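PDB 4MDU: annexin B22 from Schistosoma mansoni, which binds acidic phospholipid membranes in a calcium-dependent manner, aggregates liposomes when calcium is present and takes part in host-parasite interaction and worm reproduction. Local coordinates for residues D141-V146 and S184-E189; E189-P194 and C242-Y247; S208-E213 and P246-L251. All coordinates share one frame; numbering follows the deposited sequence.

Contact 1 of 3, residues D141-V146 and S184-E189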
loop_
_atom_site.group_PDB
_atom_site.type_symbol
_atom_site.label_atom_id
_atom_site.label_comp_id
_atom_site.label_asym_id
_atom_site.label_seq_id
_atom_site.Cartn_x
_atom_site.Cartn_y
_atom_site.Cartn_z
ATOM N N ASP B 141 -14.655 23.204 -2.762
ATOM C CA ASP B 141 -16.086 23.213 -2.500
ATOM C C ASP B 141 -16.682 21.805 -2.403
ATOM O O ASP B 141 -17.588 21.555 -1.609
ATOM C CB ASP B 141 -16.795 24.022 -3.576
ATOM C CG ASP B 141 -16.505 25.510 -3.446
ATOM O OD1 ASP B 141 -16.297 25.944 -2.305
ATOM O OD2 ASP B 141 -16.474 26.230 -4.457
ATOM N N GLU B 142 -16.166 20.893 -3.216
ATOM C CA GLU B 142 -16.618 19.509 -3.188
ATOM C C GLU B 142 -16.238 18.895 -1.859
ATOM O O GLU B 142 -17.044 18.217 -1.228
ATOM C CB GLU B 142 -15.998 18.745 -4.361
ATOM C CG GLU B 142 -16.450 19.350 -5.691
ATOM C CD GLU B 142 -15.654 18.870 -6.897
ATOM O OE1 GLU B 142 -14.445 18.594 -6.753
ATOM O OE2 GLU B 142 -16.246 18.785 -8.000
ATOM N N MET B 143 -15.014 19.182 -1.426
ATOM C CA MET B 143 -14.483 18.634 -0.189
ATOM C C MET B 143 -15.346 19.052 0.995
ATOM O O MET B 143 -15.649 18.226 1.877
ATOM C CB MET B 143 -13.028 19.092 0.006
ATOM C CG MET B 143 -12.368 18.554 1.252
ATOM S SD MET B 143 -11.908 16.812 1.132
ATOM C CE MET B 143 -12.343 16.279 2.772
ATOM N N LYS B 144 -15.746 20.330 1.006
ATOM C CA LYS B 144 -16.579 20.880 2.083
ATOM C C LYS B 144 -17.957 20.239 2.053
ATOM O O LYS B 144 -18.534 19.944 3.099
ATOM C CB LYS B 144 -16.708 22.419 1.987
ATOM C CG LYS B 144 -15.390 23.170 2.182
ATOM C CD LYS B 144 -15.552 24.672 1.952
ATOM C CE LYS B 144 -14.223 25.406 2.014
ATOM N NZ LYS B 144 -14.399 26.904 1.992
ATOM N N ALA B 145 -18.495 20.035 0.852
ATOM C CA ALA B 145 -19.763 19.311 0.722
ATOM C C ALA B 145 -19.645 17.882 1.251
ATOM O O ALA B 145 -20.581 17.359 1.856
ATOM C CB ALA B 145 -20.250 19.307 -0.716
ATOM N N VAL B 146 -18.497 17.244 1.027
ATOM C CA VAL B 146 -18.317 15.892 1.535
ATOM C C VAL B 146 -18.156 15.910 3.056
ATOM O O VAL B 146 -18.708 15.062 3.767
ATOM C CB VAL B 146 -17.106 15.177 0.902
ATOM C CG1 VAL B 146 -16.882 13.847 1.592
ATOM C CG2 VAL B 146 -17.317 14.974 -0.592
ATOM N N SER B 184 -4.126 18.313 4.743
ATOM C CA SER B 184 -4.093 19.540 3.946
ATOM C C SER B 184 -5.127 19.503 2.825
ATOM O O SER B 184 -5.761 20.515 2.536
ATOM C CB SER B 184 -2.697 19.817 3.379
ATOM O OG SER B 184 -2.420 18.997 2.260
ATOM N N LEU B 185 -5.313 18.341 2.200
ATOM C CA LEU B 185 -6.384 18.225 1.224
ATOM C C LEU B 185 -7.743 18.471 1.879
ATOM O O LEU B 185 -8.592 19.184 1.340
ATOM C CB LEU B 185 -6.384 16.849 0.525
ATOM C CG LEU B 185 -5.173 16.496 -0.340
ATOM C CD1 LEU B 185 -5.360 15.133 -1.008
ATOM C CD2 LEU B 185 -4.894 17.590 -1.388
ATOM N N VAL B 186 -7.964 17.857 3.031
ATOM C CA VAL B 186 -9.249 17.999 3.706
ATOM C C VAL B 186 -9.447 19.446 4.222
ATOM O O VAL B 186 -10.567 19.909 4.407
ATOM C CB VAL B 186 -9.388 16.969 4.828
ATOM C CG1 VAL B 186 -10.622 17.239 5.666
ATOM C CG2 VAL B 186 -9.449 15.550 4.220
ATOM N N GLN B 187 -8.354 20.172 4.407
ATOM C CA GLN B 187 -8.452 21.604 4.714
ATOM C C GLN B 187 -9.300 22.363 3.683
ATOM O O GLN B 187 -9.910 23.375 4.011
ATOM C CB GLN B 187 -7.065 22.250 4.780
ATOM C CG GLN B 187 -6.142 21.689 5.838
ATOM C CD GLN B 187 -6.613 21.982 7.249
ATOM O OE1 GLN B 187 -7.611 22.676 7.455
ATOM N NE2 GLN B 187 -5.891 21.454 8.233
ATOM N N ALA B 188 -9.315 21.890 2.438
ATOM C CA ALA B 188 -10.053 22.576 1.369
ATOM C C ALA B 188 -9.553 24.014 1.166
ATOM O O ALA B 188 -10.359 24.941 1.002
ATOM C CB ALA B 188 -11.561 22.584 1.678
ATOM N N GLU B 189 -8.234 24.206 1.212
ATOM C CA GLU B 189 -7.654 25.504 0.879
ATOM C C GLU B 189 -6.644 25.374 -0.247
ATOM O O GLU B 189 -5.574 25.980 -0.202
ATOM C CB GLU B 189 -7.010 26.156 2.106
ATOM C CG GLU B 189 -8.029 26.720 3.094
ATOM C CD GLU B 189 -7.367 27.332 4.318
ATOM O OE1 GLU B 189 -6.438 28.150 4.135
ATOM O OE2 GLU B 189 -7.774 27.003 5.456
HETATM O O HOH W 1 -11.648 26.596 3.029
#

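Contact 2 of 3, residues E189-P194 and C242-Y247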
loop_
_atom_site.group_PDB
_atom_site.type_symbol
_atom_site.label_atom_id
_atom_site.label_comp_id
_atom_site.label_asym_id
_atom_site.label_seq_id
_atom_site.Cartn_x
_atom_site.Cartn_y
_atom_site.Cartn_z
ATOM N N GLU B 189 -8.234 24.206 1.212
ATOM C CA GLU B 189 -7.654 25.504 0.879
ATOM C C GLU B 189 -6.644 25.374 -0.247
ATOM O O GLU B 189 -5.574 25.980 -0.202
ATOM C CB GLU B 189 -7.010 26.156 2.106
ATOM C CG GLU B 189 -8.029 26.720 3.094
ATOM C CD GLU B 189 -7.367 27.332 4.318
ATOM O OE1 GLU B 189 -6.438 28.150 4.135
ATOM O OE2 GLU B 189 -7.774 27.003 5.456
ATOM N N ARG B 190 -6.979 24.572 -1.251
ATOM C CA ARG B 190 -6.141 24.479 -2.444
ATOM C C ARG B 190 -6.359 25.747 -3.275
ATOM O O ARG B 190 -7.383 26.419 -3.117
ATOM C CB ARG B 190 -6.495 23.217 -3.242
ATOM C CG ARG B 190 -6.577 21.963 -2.378
ATOM C CD ARG B 190 -7.191 20.752 -3.097
ATOM N NE ARG B 190 -6.161 20.042 -3.828
ATOM C CZ ARG B 190 -6.297 18.860 -4.417
ATOM N NH1 ARG B 190 -7.441 18.170 -4.369
ATOM N NH2 ARG B 190 -5.247 18.365 -5.045
ATOM N N ASP B 191 -5.410 26.092 -4.144
ATOM C CA ASP B 191 -5.602 27.250 -5.010
ATOM C C ASP B 191 -6.866 27.100 -5.814
ATOM O O ASP B 191 -7.205 26.004 -6.254
ATOM C CB ASP B 191 -4.443 27.437 -5.982
ATOM C CG ASP B 191 -3.121 27.649 -5.285
ATOM O OD1 ASP B 191 -3.114 27.914 -4.057
ATOM O OD2 ASP B 191 -2.088 27.528 -5.973
ATOM N N ASP B 192 -7.541 28.217 -6.033
ATOM C CA ASP B 192 -8.765 28.246 -6.815
ATOM C C ASP B 192 -8.576 28.983 -8.136
ATOM O O ASP B 192 -7.634 29.750 -8.315
ATOM C CB ASP B 192 -9.887 28.930 -6.016
ATOM C CG ASP B 192 -10.493 28.023 -4.967
ATOM O OD1 ASP B 192 -10.924 26.894 -5.325
ATOM O OD2 ASP B 192 -10.534 28.442 -3.784
ATOM N N ILE B 193 -9.493 28.740 -9.054
ATOM C CA ILE B 193 -9.626 29.531 -10.260
ATOM C C ILE B 193 -11.098 29.852 -10.382
ATOM O O ILE B 193 -11.946 28.957 -10.346
ATOM C CB ILE B 193 -9.194 28.765 -11.511
ATOM C CG1 ILE B 193 -7.710 28.387 -11.432
ATOM C CG2 ILE B 193 -9.491 29.595 -12.765
ATOM C CD1 ILE B 193 -7.320 27.206 -12.352
ATOM N N PRO B 194 -11.418 31.138 -10.503
ATOM C CA PRO B 194 -12.833 31.511 -10.544
ATOM C C PRO B 194 -13.517 30.967 -11.795
ATOM O O PRO B 194 -12.925 30.918 -12.881
ATOM C CB PRO B 194 -12.795 33.040 -10.540
ATOM C CG PRO B 194 -11.420 33.398 -10.982
ATOM C CD PRO B 194 -10.516 32.298 -10.553
ATOM N N CYS B 242 -0.056 19.472 -3.205
ATOM C CA CYS B 242 -1.456 19.418 -2.787
ATOM C C CYS B 242 -2.272 20.677 -3.084
ATOM O O CYS B 242 -3.489 20.590 -3.212
ATOM C CB CYS B 242 -1.576 19.042 -1.317
ATOM S SG CYS B 242 -0.943 17.402 -0.990
ATOM N N ASN B 243 -1.625 21.834 -3.227
ATOM C CA ASN B 243 -2.396 23.061 -3.429
ATOM C C ASN B 243 -2.506 23.611 -4.837
ATOM O O ASN B 243 -3.490 24.268 -5.147
ATOM C CB ASN B 243 -1.912 24.177 -2.482
ATOM C CG ASN B 243 -2.157 23.837 -1.032
ATOM O OD1 ASN B 243 -3.286 23.550 -0.633
ATOM N ND2 ASN B 243 -1.090 23.815 -0.242
ATOM N N ARG B 244 -1.504 23.397 -5.688
ATOM C CA ARG B 244 -1.563 24.037 -7.001
ATOM C C ARG B 244 -2.707 23.443 -7.796
ATOM O O ARG B 244 -3.023 22.278 -7.628
ATOM C CB ARG B 244 -0.250 23.871 -7.766
ATOM C CG ARG B 244 0.941 24.509 -7.087
ATOM C CD ARG B 244 0.688 26.004 -6.732
ATOM N NE ARG B 244 1.812 26.510 -5.950
ATOM C CZ ARG B 244 1.716 27.129 -4.780
ATOM N NH1 ARG B 244 0.529 27.367 -4.241
ATOM N NH2 ARG B 244 2.821 27.528 -4.158
ATOM N N THR B 245 -3.330 24.237 -8.657
ATOM C CA THR B 245 -4.391 23.715 -9.485
ATOM C C THR B 245 -3.801 22.708 -10.480
ATOM O O THR B 245 -2.593 22.706 -10.742
ATOM C CB THR B 245 -5.081 24.831 -10.256
ATOM O OG1 THR B 245 -4.232 25.245 -11.330
ATOM C CG2 THR B 245 -5.389 26.022 -9.324
ATOM N N PRO B 246 -4.649 21.841 -11.046
ATOM C CA PRO B 246 -4.055 20.867 -11.963
ATOM C C PRO B 246 -3.280 21.571 -13.079
ATOM O O PRO B 246 -2.204 21.114 -13.456
ATOM C CB PRO B 246 -5.276 20.116 -12.511
ATOM C CG PRO B 246 -6.323 20.292 -11.441
ATOM C CD PRO B 246 -6.111 21.693 -10.947
ATOM N N TYR B 247 -3.795 22.694 -13.561
ATOM C CA TYR B 247 -3.129 23.436 -14.640
ATOM C C TYR B 247 -1.751 23.966 -14.228
ATOM O O TYR B 247 -0.757 23.764 -14.944
ATOM C CB TYR B 247 -4.051 24.533 -15.172
ATOM C CG TYR B 247 -5.469 24.021 -15.321
ATOM C CD1 TYR B 247 -5.834 23.252 -16.419
ATOM C CD2 TYR B 247 -6.425 24.262 -14.343
ATOM C CE1 TYR B 247 -7.119 22.748 -16.547
ATOM C CE2 TYR B 247 -7.709 23.767 -14.463
ATOM C CZ TYR B 247 -8.048 23.004 -15.571
ATOM O OH TYR B 247 -9.318 22.502 -15.704
HETATM O O HOH W 2 -5.363 23.248 1.537
HETATM O O HOH W 3 -3.120 19.760 -6.174
HETATM O O HOH W 4 -2.384 26.851 -8.549
#

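Contact 3 of 3, residues S208-E213 and P246-L251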
loop_
_atom_site.group_PDB
_atom_site.type_symbol
_atom_site.label_atom_id
_atom_site.label_comp_id
_atom_site.label_asym_id
_atom_site.label_seq_id
_atom_site.Cartn_x
_atom_site.Cartn_y
_atom_site.Cartn_z
ATOM N N SER B 208 -3.805 31.513 -19.835
ATOM C CA SER B 208 -4.474 32.599 -19.133
ATOM C C SER B 208 -4.715 32.248 -17.676
ATOM O O SER B 208 -5.090 33.105 -16.886
ATOM C CB SER B 208 -5.834 32.875 -19.768
ATOM O OG SER B 208 -6.758 31.871 -19.391
ATOM N N ILE B 209 -4.518 30.983 -17.325
ATOM C CA ILE B 209 -4.960 30.490 -16.028
ATOM C C ILE B 209 -3.810 29.996 -15.136
ATOM O O ILE B 209 -4.020 29.643 -13.977
ATOM C CB ILE B 209 -6.055 29.401 -16.226
ATOM C CG1 ILE B 209 -7.263 29.718 -15.365
ATOM C CG2 ILE B 209 -5.524 27.993 -15.998
ATOM C CD1 ILE B 209 -7.834 31.066 -15.676
ATOM N N ILE B 210 -2.597 29.985 -15.680
ATOM C CA ILE B 210 -1.423 29.530 -14.937
ATOM C C ILE B 210 -0.443 30.675 -14.659
ATOM O O ILE B 210 -0.616 31.768 -15.173
ATOM C CB ILE B 210 -0.717 28.391 -15.675
ATOM C CG1 ILE B 210 -0.470 28.784 -17.134
ATOM C CG2 ILE B 210 -1.555 27.095 -15.570
ATOM C CD1 ILE B 210 0.145 27.666 -17.996
ATOM N N ASN B 211 0.568 30.422 -13.830
ATOM C CA ASN B 211 1.512 31.460 -13.405
ATOM C C ASN B 211 2.949 30.971 -13.548
ATOM O O ASN B 211 3.437 30.206 -12.715
ATOM C CB ASN B 211 1.249 31.868 -11.949
ATOM C CG ASN B 211 2.153 33.020 -11.471
ATOM O OD1 ASN B 211 3.311 33.149 -11.882
ATOM N ND2 ASN B 211 1.618 33.855 -10.583
ATOM N N HIS B 212 3.631 31.445 -14.586
ATOM C CA HIS B 212 4.967 30.960 -14.911
ATOM C C HIS B 212 5.959 31.269 -13.795
ATOM O O HIS B 212 6.817 30.449 -13.451
ATOM C CB HIS B 212 5.415 31.538 -16.258
ATOM C CG HIS B 212 4.502 31.175 -17.393
ATOM N ND1 HIS B 212 4.774 30.140 -18.266
ATOM C CD2 HIS B 212 3.308 31.686 -17.777
ATOM C CE1 HIS B 212 3.791 30.039 -19.146
ATOM N NE2 HIS B 212 2.889 30.964 -18.871
ATOM N N GLU B 213 5.810 32.444 -13.202
ATOM C CA GLU B 213 6.714 32.889 -12.154
ATOM C C GLU B 213 6.537 32.048 -10.879
ATOM O O GLU B 213 7.507 31.674 -10.215
ATOM C CB GLU B 213 6.483 34.388 -11.895
ATOM C CG GLU B 213 7.307 34.990 -10.783
ATOM C CD GLU B 213 6.880 36.419 -10.459
ATOM O OE1 GLU B 213 6.183 37.051 -11.285
ATOM O OE2 GLU B 213 7.237 36.905 -9.367
ATOM N N PRO B 246 -4.649 21.841 -11.046
ATOM C CA PRO B 246 -4.055 20.867 -11.963
ATOM C C PRO B 246 -3.280 21.571 -13.079
ATOM O O PRO B 246 -2.204 21.114 -13.456
ATOM C CB PRO B 246 -5.276 20.116 -12.511
ATOM C CG PRO B 246 -6.323 20.292 -11.441
ATOM C CD PRO B 246 -6.111 21.693 -10.947
ATOM N N TYR B 247 -3.795 22.694 -13.561
ATOM C CA TYR B 247 -3.129 23.436 -14.640
ATOM C C TYR B 247 -1.751 23.966 -14.228
ATOM O O TYR B 247 -0.757 23.764 -14.944
ATOM C CB TYR B 247 -4.051 24.533 -15.172
ATOM C CG TYR B 247 -5.469 24.021 -15.321
ATOM C CD1 TYR B 247 -5.834 23.252 -16.419
ATOM C CD2 TYR B 247 -6.425 24.262 -14.343
ATOM C CE1 TYR B 247 -7.119 22.748 -16.547
ATOM C CE2 TYR B 247 -7.709 23.767 -14.463
ATOM C CZ TYR B 247 -8.048 23.004 -15.571
ATOM O OH TYR B 247 -9.318 22.502 -15.704
ATOM N N GLN B 248 -1.691 24.600 -13.055
ATOM C CA GLN B 248 -0.427 25.091 -12.490
ATOM C C GLN B 248 0.594 23.972 -12.252
ATOM O O GLN B 248 1.792 24.172 -12.483
ATOM C CB GLN B 248 -0.691 25.845 -11.177
ATOM C CG GLN B 248 0.547 26.483 -10.548
ATOM C CD GLN B 248 1.144 27.583 -11.411
ATOM O OE1 GLN B 248 0.447 28.223 -12.199
ATOM N NE2 GLN B 248 2.446 27.787 -11.283
ATOM N N LEU B 249 0.125 22.806 -11.783
ATOM C CA LEU B 249 1.008 21.669 -11.505
ATOM C C LEU B 249 1.656 21.185 -12.784
ATOM O O LEU B 249 2.843 20.859 -12.825
ATOM C CB LEU B 249 0.234 20.508 -10.895
ATOM C CG LEU B 249 0.439 20.305 -9.412
ATOM C CD1 LEU B 249 -0.311 19.075 -8.946
ATOM C CD2 LEU B 249 1.917 20.183 -9.140
ATOM N N TYR B 250 0.853 21.123 -13.832
ATOM C CA TYR B 250 1.369 20.725 -15.117
ATOM C C TYR B 250 2.501 21.657 -15.545
ATOM O O TYR B 250 3.629 21.218 -15.800
ATOM C CB TYR B 250 0.270 20.724 -16.159
ATOM C CG TYR B 250 0.812 20.299 -17.487
ATOM C CD1 TYR B 250 1.146 18.971 -17.720
ATOM C CD2 TYR B 250 1.032 21.217 -18.492
ATOM C CE1 TYR B 250 1.662 18.562 -18.937
ATOM C CE2 TYR B 250 1.549 20.821 -19.714
ATOM C CZ TYR B 250 1.861 19.492 -19.931
ATOM O OH TYR B 250 2.375 19.092 -21.147
ATOM N N LEU B 251 2.203 22.947 -15.612
ATOM C CA LEU B 251 3.250 23.923 -15.899
ATOM C C LEU B 251 4.466 23.689 -15.009
ATOM O O LEU B 251 5.601 23.704 -15.486
ATOM C CB LEU B 251 2.744 25.346 -15.716
ATOM C CG LEU B 251 3.797 26.429 -15.958
ATOM C CD1 LEU B 251 4.290 26.371 -17.409
ATOM C CD2 LEU B 251 3.235 27.816 -15.606
#

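Contact 1 of 3, residues D141-V146 and S184-E189
Leu185 meets Met143 through its backbone: the carbonyl O lies 3.8 Å from Met143 CG, while the leucine side chain turns off toward Phe135 of helix 128-136 and Cys242 of helix 236-243. At Val186 the contact is between side chains. The methionine chain leaves its helix with CG anti to the backbone N (chi1 -179°) and then bends, so that SD lies beside Val186 CA and the terminal methyl reaches both valine branches; CE to CG2, at 3.3 Å, is tighter than ordinary van der Waals packing. Phe135 touches both of these side chains. Ala188, the first residue beyond helix 177-187, has a positive phi of 59°. Its CB packs against Met143 CG at 4.1 Å and against the extended chain of Lys144, where CE is 3.9 Å from it. A water donates to Ala188 O at 2.9 Å and is joined by a weak bond from Lys144 NZ, making a bridge at the edge of a largely apolar interface. The arrangement is the packing of a helix, 140-156, against the C-terminal turn of its neighbour, 177-187, in the all-helical annexin fold, within what is predicted to be the second repeat.

Contact 2 of 3, residues E189-P194 and C242-Y247
The two segments run side by side in roughly the same direction, 4.1 Å apart at the CA atoms of Arg190 and Asn243, and are joined by a backbone hydrogen bond of 2.8 Å from Asp191 N to Asn243 O. Arg190 takes hold of the preceding carbonyl: a bend at chi3 (86°) brings its guanidinium edge to the end of helix 236-243, where NE donates to Cys242 O over 2.8 Å, nearly along the C=O axis. NH2 adds only a weak bond to the same oxygen, but also donates to a water that lies within hydrogen-bonding distance of Arg244 O. Another water donates to Asn243 OD1 and receives a weak bond from Glu189 N.

Asp191 and Arg244 form a salt bridge, with NH1 3.1 Å from OD2 on its syn lone pair. Carboxylate and guanidinium are nearly coplanar, their planes 16° apart, and Arg244 NE has a second acidic partner in Asp218. The same Asp191 OD2 accepts from a water that takes the N-H of Thr245, so one oxygen meets the Arg244 side chain directly and the Thr245 backbone through water. Further along, the contact becomes apolar. Thr245 CG2 lies 3.8 Å from Asp191 CB and touches Ile193 CD1, while its OG1 caps helix 246-260 by accepting from Gln248 N. Ile193 CD1 also reaches Tyr247 CD2 at 3.7 Å, approaching the ring obliquely.

Trp139 NE1 and Asn140 ND2 donate to Asp191 O and Arg190 O. The linker thus passes from helix 177-187 to helix 195-199 alongside the turn between helices 236-243 and 246-260, with Val283 of helix 274-288 packed on Arg190 and Leu198 of helix 195-199 on Ile193.

Contact 3 of 3, residues S208-E213 and P246-L251
Ile210 fills the middle of this contact, its branches spread over the first turns of helix 246-260. CG2 presses on the backbone of Tyr247, 3.4 Å from its carbonyl carbon, and on the CB of the same residue. The other branch is sent toward Leu251 by a chi1 of 51°, which places CG1 between the backbone N and the carbonyl carbon; its CD1 then meets Leu251 CD2 at 3.9 Å. Ile209 extends the apolar patch on the Tyr247 side, where its CG2 lies 3.9 Å from Tyr247 CB.

Leu251 borders the patch at its other end. Its CD2 sits over one face of the His212 ring, 4.1 Å from the centroid and 20° off the normal, a CH-pi contact displaced toward the rim, with CD1 close to ND1.

At the polar edge the Gln248 amide pairs with the backbone of Asn211. The side chain starts with CG anti to its own N and bends at chi2 (65°), which turns the amide to the incoming loop. OE1 accepts from Asn211 N over 2.7 Å, in the carbonyl plane on a lone pair, and NE2 donates to Asn211 O over 3.0 Å, with that oxygen close to the amide plane. Asn211 itself is the N-cap of helix 212-224, its OD1 accepting from Leu214 N.

Two bonds to one residue hold the buried glutamine amide in one rotation, with OE1 accepting and one N-H of NE2 donating. They also hold the backbone at the N-cap, which is consistent with helix 246-260 positioning the start of helix 212-224, with the apolar contacts of Ile210 and Leu251 alongside.

Contacts 1, 2 and 3 trace a path from the second annexin repeat into the third. Contact 1 closes at the end of the predicted second repeat before contact 2 opens, and the two share Glu189; their centres lie about 12 Å apart, with Leu185 packed on both Arg190 and Cys242. Contacts 2 and 3, with centres about 9 Å apart, share Pro246 and Tyr247 at the start of helix 246-260 and touch through Ile193 and Ile209. Contacts 1 and 3 do not touch, their centres being about 21 Å apart. The linker after helix 177-187 thus continues from the packing of the second repeat onto the helices of the third, consistent with the two repeats packing closely.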